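Local coordinates for DUF1436 domain-containing protein (Neisseria meningitidis, PDB 2GKP) that is of unknown function but probably acts as an immunity protein that neutralises a toxin of contact-dependent growth inhibition, at residues 18-23 and 108-113; 123-128 and 157-162. All coordinates share one frame; numbering follows the deposited sequence. Where two conformers were deposited one is given.

Both contacts involve the antiparallel sheet, but at different depths. Interaction 1 joins the end of strand 11-18 and the loop after it to the start of strand 112-119 and is only partly buried; it is mainly polar, with backbone hydrogen bonds running into a side-chain pair and a water toward the surface. Interaction 2 is wholly buried and packs helix 152-164 on strand 122-132 through aliphatic carbons. The two meet because strands 112-119 and 122-132 are neighbours in the sheet: S113 O and S128 OG, 2.6 Å apart, probably form a hydrogen bond. One ethanediol molecule, probably from the crystallisation liquor, touches both, near S113 and at P127.

Interaction 1. Residues 18-23 and 108-113; sequences ANERAL and FKNMMS. With EDO (1,2-ethanediol), chain C.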
# COMPACT_ATOMS: atom_id res chain seq x y z
N ALA A 18 -5.50 1.57 -6.82
CA ALA A 18 -6.13 1.07 -8.05
C ALA A 18 -6.69 2.20 -8.83
O ALA A 18 -7.40 3.03 -8.26
CB ALA A 18 -7.28 0.09 -7.72
N ASN A 19 -6.42 2.21 -10.13
CA ASN A 19 -7.08 3.16 -11.02
C ASN A 19 -7.64 2.41 -12.21
O ASN A 19 -7.78 1.18 -12.15
CB ASN A 19 -6.15 4.37 -11.35
CG ASN A 19 -4.95 4.02 -12.23
OD1 ASN A 19 -4.05 4.88 -12.47
ND2 ASN A 19 -4.94 2.80 -12.76
N GLU A 20 -8.00 3.13 -13.28
CA GLU A 20 -8.63 2.42 -14.38
C GLU A 20 -7.66 1.57 -15.19
O GLU A 20 -8.10 0.86 -16.11
CB GLU A 20 -9.40 3.39 -15.31
CG GLU A 20 -8.54 4.26 -16.25
CD GLU A 20 -7.80 5.40 -15.58
OE1 GLU A 20 -8.05 5.68 -14.37
OE2 GLU A 20 -6.99 6.03 -16.30
N ARG A 21 -6.35 1.63 -14.89
CA ARG A 21 -5.39 0.80 -15.65
C ARG A 21 -4.73 -0.30 -14.84
O ARG A 21 -4.22 -1.23 -15.44
CB ARG A 21 -4.34 1.64 -16.31
CG ARG A 21 -4.91 2.53 -17.42
CD ARG A 21 -3.81 3.24 -18.22
NE ARG A 21 -4.48 4.26 -19.04
CZ ARG A 21 -3.89 5.31 -19.63
NH1 ARG A 21 -2.57 5.43 -19.62
NH2 ARG A 21 -4.67 6.21 -20.23
N ALA A 22 -4.68 -0.19 -13.51
CA ALA A 22 -3.89 -1.13 -12.75
C ALA A 22 -4.23 -1.16 -11.30
O ALA A 22 -4.74 -0.17 -10.74
CB ALA A 22 -2.40 -0.78 -12.88
N LEU A 23 -3.88 -2.28 -10.68
CA LEU A 23 -3.66 -2.38 -9.23
C LEU A 23 -2.16 -2.18 -8.94
O LEU A 23 -1.34 -2.61 -9.74
CB LEU A 23 -4.09 -3.76 -8.69
CG LEU A 23 -5.41 -4.31 -9.22
CD1 LEU A 23 -5.66 -5.70 -8.63
CD2 LEU A 23 -6.55 -3.37 -8.86
N PHE A 108 -3.57 10.02 -11.58
CA PHE A 108 -4.19 10.04 -10.29
C PHE A 108 -5.71 10.17 -10.31
O PHE A 108 -6.34 9.89 -9.30
CB PHE A 108 -3.60 11.14 -9.41
CG PHE A 108 -2.21 10.86 -8.92
CD1 PHE A 108 -1.99 9.88 -7.95
CD2 PHE A 108 -1.11 11.54 -9.44
CE1 PHE A 108 -0.70 9.62 -7.48
CE2 PHE A 108 0.14 11.29 -9.00
CZ PHE A 108 0.37 10.36 -8.02
N LYS A 109 -6.27 10.62 -11.44
CA LYS A 109 -7.69 11.01 -11.47
C LYS A 109 -8.63 10.04 -10.76
O LYS A 109 -9.47 10.48 -9.95
CB LYS A 109 -8.18 11.29 -12.91
CG LYS A 109 -9.55 11.94 -12.92
CD LYS A 109 -10.17 12.08 -14.31
CE LYS A 109 -11.62 12.51 -14.16
NZ LYS A 109 -12.47 11.34 -13.85
N ASN A 110 -8.50 8.75 -11.07
CA ASN A 110 -9.44 7.75 -10.55
C ASN A 110 -8.79 6.80 -9.57
O ASN A 110 -9.29 5.67 -9.35
CB ASN A 110 -10.03 6.96 -11.70
CG ASN A 110 -10.72 7.86 -12.72
OD1 ASN A 110 -11.59 8.64 -12.37
ND2 ASN A 110 -10.34 7.74 -13.99
N MSE A 111 -7.66 7.24 -8.99
CA MSE A 111 -6.88 6.35 -8.14
C MSE A 111 -7.49 6.27 -6.74
O MSE A 111 -7.60 7.26 -6.03
CB MSE A 111 -5.41 6.75 -8.09
CG MSE A 111 -4.55 5.76 -7.35
SE MSE A 111 -2.68 6.28 -7.33
CE MSE A 111 -2.20 5.90 -9.17
N MSE A 112 -7.88 5.05 -6.37
CA MSE A 112 -8.33 4.74 -5.02
C MSE A 112 -7.19 4.13 -4.22
O MSE A 112 -6.21 3.63 -4.80
CB MSE A 112 -9.52 3.76 -5.10
CG MSE A 112 -10.65 4.25 -6.03
SE MSE A 112 -11.51 5.85 -5.25
CE MSE A 112 -13.27 5.72 -5.93
N SER A 113 -7.32 4.14 -2.89
CA SER A 113 -6.23 3.66 -2.04
C SER A 113 -6.73 2.91 -0.80
O SER A 113 -7.59 3.41 -0.08
CB SER A 113 -5.43 4.87 -1.54
OG SER A 113 -4.23 4.40 -0.91
C1 EDO C . -6.56 3.93 3.16
O1 EDO C . -7.00 4.20 4.51
C2 EDO C . -5.77 5.14 2.65
O2 EDO C . -4.72 4.83 1.72
O HOH W 1 -6.64 7.45 -12.75
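Backbone hydrogen bonding pairs A18 with M112, like M111 a selenomethionine. M112 N donates to A18 O at 2.8 Å, and A18 N returns a bond to M112 O at 3.0 Å. A18 O also receives a CA-H...O contact from M111 CA, at 3.4 Å.

Further out the link passes to side chains. N110 ND2 donates an almost straight bond to E20 OE1 (3.1 Å, 169° at the hydrogen). The oxygen lies in the amide plane of N110, yet the donor comes down from above the carboxylate, the two planes standing 84° apart. With CG between its backbone N and carbonyl carbon, E20 bends at chi2 (-74°) to bring OE1 to N110, and its other oxygen, OE2, is held by Y101 OH. A water accepts from N110 N and lies 2.8 Å from E20 OE1, a second route between the two residues.

Apolar contact is slight: N19 CB rests on M111 CA at 3.8 Å.

F108 to M111 form a type I turn, closed by M111 N to F108 O, which leads from helix 104-108 into strand 112-119. A18 and M112 are the hydrogen-bonded pair that ends the antiparallel ladder between strands 11-18 and 112-119; beyond it the connection of beta hairpin 11-30 meets this turn.

Interaction 2. Residues 123-128 and 157-162; sequences LKISPS and AGLKLA. With EDO (1,2-ethanediol), chain C.
I125 places its CG1 anti to the carbonyl carbon (chi1 -52°), which turns CG2 anti to the backbone N and presents that methyl to the helix. L159 has its CG likewise anti to its carbonyl carbon (chi1 -67°); although its CB sets off along the flank of the contact, the branch carrying CD2 returns to I125. The two side chains cross at about a right angle, with I125 CG2 3.9 Å from L159 CD2.

The same methyl also meets A162 one helical turn further on, where I125 CG2 and A162 CB are 3.6 Å apart. CG2 of I125 is therefore shared between L159 and A162, while the other branch comes more loosely to G158, with I125 CD1 4.3 Å from G158 C and no side chain there to intervene. Strand 123-126 and helix 157-162 run in roughly the same direction, their axes 30° apart and 8.4 Å away at closest approach. Small residues on the near side of the helix suit this arrangement, since G158 and A162 leave the branched side chain of I125 to fill the interface.

Beyond the strand residues, P127 CB touches A162 O at 3.4 Å, a carbon-to-oxygen van der Waals contact. The carbonyl of P127 serves a different partner, accepting a hydrogen bond from O1 of the ethanediol.

The surroundings continue the apolar core: V114 and L146 flank I125, V58 of helix 51-63 and I116 meet L159, and V144 meets A162. The chemistry is thus that of a helix laid on one face of a beta sheet, held by burial and close fit of aliphatic groups, while the helix backbone bonds within itself, as A162 N does to G158 O at 2.9 Å, and the strand bonds to its neighbours, I125 to V144 and S126 to D115.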
# COMPACT_ATOMS: atom_id res chain seq x y z
N LEU A 123 -5.11 -8.59 10.42
CA LEU A 123 -5.01 -7.74 9.22
C LEU A 123 -6.12 -6.69 9.23
O LEU A 123 -7.30 -7.05 9.13
CB LEU A 123 -5.14 -8.59 7.95
CG LEU A 123 -3.95 -9.48 7.68
CD1 LEU A 123 -4.38 -10.59 6.73
CD2 LEU A 123 -2.84 -8.63 7.06
N LYS A 124 -5.76 -5.41 9.34
CA LYS A 124 -6.71 -4.31 9.23
C LYS A 124 -6.59 -3.73 7.81
O LYS A 124 -5.53 -3.18 7.45
CB LYS A 124 -6.42 -3.24 10.29
CG LYS A 124 -7.39 -2.03 10.28
CD LYS A 124 -7.02 -1.06 11.39
CE LYS A 124 -7.85 0.19 11.41
NZ LYS A 124 -7.42 0.96 12.58
N ILE A 125 -7.65 -3.88 7.01
CA ILE A 125 -7.62 -3.46 5.60
C ILE A 125 -8.58 -2.28 5.47
O ILE A 125 -9.79 -2.46 5.62
CB ILE A 125 -7.98 -4.62 4.65
CG1 ILE A 125 -7.13 -5.89 4.94
CG2 ILE A 125 -7.86 -4.19 3.21
CD1 ILE A 125 -7.63 -7.19 4.21
N SER A 126 -8.05 -1.10 5.23
CA SER A 126 -8.82 0.14 5.38
C SER A 126 -9.01 0.86 4.06
O SER A 126 -8.02 1.20 3.40
CB SER A 126 -8.10 1.11 6.31
OG SER A 126 -7.96 0.57 7.62
N PRO A 127 -10.26 1.13 3.70
CA PRO A 127 -10.55 1.91 2.50
C PRO A 127 -10.30 3.40 2.78
O PRO A 127 -9.93 3.77 3.89
CB PRO A 127 -12.04 1.63 2.27
CG PRO A 127 -12.56 1.44 3.68
CD PRO A 127 -11.48 0.71 4.41
N SER A 128 -10.55 4.25 1.81
CA SER A 128 -10.28 5.69 1.98
C SER A 128 -11.14 6.48 1.05
O SER A 128 -11.78 5.93 0.15
CB SER A 128 -8.81 6.02 1.69
OG SER A 128 -8.53 5.85 0.31
N ALA A 157 -9.90 -11.60 -1.50
CA ALA A 157 -11.31 -11.23 -1.47
C ALA A 157 -11.55 -10.01 -0.57
O ALA A 157 -12.35 -9.10 -0.90
CB ALA A 157 -12.24 -12.43 -1.10
N GLY A 158 -10.90 -10.00 0.59
CA GLY A 158 -11.11 -8.90 1.52
C GLY A 158 -10.47 -7.63 0.99
O GLY A 158 -10.98 -6.54 1.19
N LEU A 159 -9.38 -7.76 0.25
CA LEU A 159 -8.77 -6.57 -0.38
C LEU A 159 -9.70 -5.94 -1.41
O LEU A 159 -9.85 -4.70 -1.45
CB LEU A 159 -7.43 -6.91 -1.04
CG LEU A 159 -6.38 -7.29 0.01
CD1 LEU A 159 -5.31 -8.20 -0.58
CD2 LEU A 159 -5.76 -6.03 0.55
N LYS A 160 -10.30 -6.79 -2.25
CA LYS A 160 -11.20 -6.30 -3.28
C LYS A 160 -12.45 -5.68 -2.64
O LYS A 160 -12.97 -4.66 -3.13
CB LYS A 160 -11.58 -7.46 -4.22
CG LYS A 160 -10.42 -7.82 -5.11
CD LYS A 160 -10.84 -8.75 -6.25
CE LYS A 160 -9.64 -9.34 -6.97
NZ LYS A 160 -10.08 -10.33 -8.04
N LEU A 161 -12.90 -6.26 -1.54
CA LEU A 161 -14.03 -5.73 -0.80
C LEU A 161 -13.69 -4.34 -0.27
O LEU A 161 -14.50 -3.39 -0.39
CB LEU A 161 -14.41 -6.66 0.35
CG LEU A 161 -15.55 -6.22 1.27
CD1 LEU A 161 -16.87 -6.01 0.48
CD2 LEU A 161 -15.78 -7.21 2.40
N ALA A 162 -12.51 -4.20 0.32
CA ALA A 162 -12.14 -2.89 0.83
C ALA A 162 -12.04 -1.87 -0.31
O ALA A 162 -12.46 -0.73 -0.15
CB ALA A 162 -10.84 -2.96 1.61
C1 EDO C . -6.56 3.93 3.16
O1 EDO C . -7.00 4.20 4.51
C2 EDO C . -5.77 5.14 2.65
O2 EDO C . -4.72 4.83 1.72